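Local coordinates for TbiB1 (PDB 5V1V), which binds the leader peptide of a lasso-peptide precursor, probably presenting it to the processing enzymes of the pathway, at residues 7-12 and 21-26. Numbering follows the deposited sequence. Where two conformers were deposited one is given.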
# COMPACT_ATOMS: atom_id res chain seq x y z
N SER A 7 -7.88 3.34 5.87
CA SER A 7 -9.23 3.83 6.08
C SER A 7 -10.15 2.72 6.58
O SER A 7 -10.12 1.59 6.07
CB SER A 7 -9.80 4.41 4.78
OG SER A 7 -11.20 4.60 4.87
N ASP A 8 -11.02 3.07 7.54
CA ASP A 8 -12.01 2.14 8.06
C ASP A 8 -13.05 1.75 7.01
O ASP A 8 -13.82 0.81 7.22
CB ASP A 8 -12.70 2.72 9.30
CG ASP A 8 -11.80 2.77 10.51
OD1 ASP A 8 -10.93 1.87 10.66
OD2 ASP A 8 -11.96 3.70 11.32
N ALA A 9 -13.09 2.48 5.90
CA ALA A 9 -14.04 2.20 4.82
C ALA A 9 -13.54 1.20 3.78
O ALA A 9 -14.26 0.86 2.85
CB ALA A 9 -14.47 3.50 4.15
N VAL A 10 -12.32 0.71 3.96
CA VAL A 10 -11.68 -0.16 2.97
C VAL A 10 -11.78 -1.63 3.35
O VAL A 10 -11.47 -2.02 4.49
CB VAL A 10 -10.21 0.25 2.73
CG1 VAL A 10 -9.52 -0.70 1.77
CG2 VAL A 10 -10.14 1.65 2.16
N VAL A 11 -12.23 -2.44 2.39
CA VAL A 11 -12.22 -3.90 2.48
C VAL A 11 -11.04 -4.42 1.65
O VAL A 11 -10.84 -3.99 0.52
CB VAL A 11 -13.55 -4.49 1.95
CG1 VAL A 11 -13.51 -6.01 1.95
CG2 VAL A 11 -14.74 -4.00 2.77
N SER A 12 -10.26 -5.35 2.21
CA SER A 12 -9.11 -5.94 1.51
C SER A 12 -9.37 -7.41 1.23
O SER A 12 -9.75 -8.16 2.13
CB SER A 12 -7.83 -5.81 2.34
OG SER A 12 -7.56 -4.48 2.68
N LEU A 21 -8.56 -4.03 -3.32
CA LEU A 21 -9.09 -3.10 -2.31
C LEU A 21 -10.41 -2.53 -2.79
O LEU A 21 -10.51 -2.09 -3.94
CB LEU A 21 -8.13 -1.94 -2.07
CG LEU A 21 -6.67 -2.30 -1.83
CD1 LEU A 21 -5.81 -1.05 -1.64
CD2 LEU A 21 -6.57 -3.19 -0.60
N LEU A 22 -11.41 -2.51 -1.91
CA LEU A 22 -12.70 -1.92 -2.20
C LEU A 22 -12.97 -0.80 -1.20
O LEU A 22 -12.97 -1.03 0.00
CB LEU A 22 -13.81 -2.97 -2.10
CG LEU A 22 -13.87 -4.08 -3.14
CD1 LEU A 22 -12.84 -5.17 -2.88
CD2 LEU A 22 -15.27 -4.66 -3.12
N HIS A 23 -13.20 0.41 -1.70
CA HIS A 23 -13.55 1.50 -0.83
C HIS A 23 -15.06 1.58 -0.77
O HIS A 23 -15.71 1.89 -1.78
CB HIS A 23 -12.95 2.80 -1.32
CG HIS A 23 -12.98 3.89 -0.30
ND1 HIS A 23 -14.15 4.38 0.23
CD2 HIS A 23 -11.98 4.57 0.30
CE1 HIS A 23 -13.87 5.32 1.12
NE2 HIS A 23 -12.56 5.44 1.19
N LEU A 24 -15.63 1.26 0.39
CA LEU A 24 -17.09 1.11 0.51
C LEU A 24 -17.89 2.40 0.37
O LEU A 24 -19.11 2.35 0.19
CB LEU A 24 -17.46 0.43 1.82
CG LEU A 24 -16.96 -1.00 2.00
CD1 LEU A 24 -17.46 -1.57 3.31
CD2 LEU A 24 -17.33 -1.89 0.84
N GLN A 25 -17.22 3.54 0.45
CA GLN A 25 -17.95 4.81 0.37
C GLN A 25 -17.78 5.53 -0.97
O GLN A 25 -18.71 6.21 -1.42
CB GLN A 25 -17.59 5.69 1.56
CG GLN A 25 -18.03 5.07 2.88
CD GLN A 25 -17.86 6.00 4.06
OE1 GLN A 25 -17.87 7.22 3.92
NE2 GLN A 25 -17.71 5.41 5.25
N THR A 26 -16.63 5.38 -1.60
CA THR A 26 -16.42 5.92 -2.95
C THR A 26 -16.88 4.92 -4.02
O THR A 26 -17.15 5.30 -5.17
CB THR A 26 -14.95 6.31 -3.20
OG1 THR A 26 -14.13 5.14 -3.26
CG2 THR A 26 -14.43 7.25 -2.10
O HOH W 1 -11.91 6.93 3.74
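His-23 and Ala-9 meet where a pair of antiparallel strands runs out into its flanking loops. The imidazole is swung across to segment 7-12 with CG anti to the backbone N (chi1 -165°), which brings CE1 to 3.6 Å from Ala-9 CB and sets CD2 beside Val-10 CG2, the two side chains crossing at about a right angle. Two polar contacts fix the rotation of the ring. Gln-25 N donates to ND1 nearly in the ring plane, while His-23 NE2 lies 3.0 Å from the oxygen of a water that Ser-7 OG also holds. That same OG accepts from Ala-9 N, an ST turn at the start of the type I turn from Ser-7 to Val-10. Shortening His-23 to an alanine is likely to cost Gln-25 N its acceptor, leave the water one partner short and open a gap beside Ala-9 CB.

The strands belong to the 10-15/18-23 hairpin of the three-stranded sheet of a PqqD-like fold, packed against helix 34-44. Val-11 and Leu-22 form a hydrogen-bonded pair, Val-11 N to Leu-22 O and Leu-22 N to Val-11 O, both 2.9 Å, and Leu-24 N continues the ladder to Ala-9 O. On the face of Val-11 and Leu-22, Val-11 CG2 sits beside its own backbone N and meets Leu-24 CD1 at 3.7 Å; Leu-22 packs on an apolar side chain of the bound leader peptide. On the other face, Leu-21 CD2 lies 3.7 Å from Ser-12 OG, a hydroxyl hydrogen-bonded to Trp-40 NE1 and weakly to the zinc ligand Glu-44.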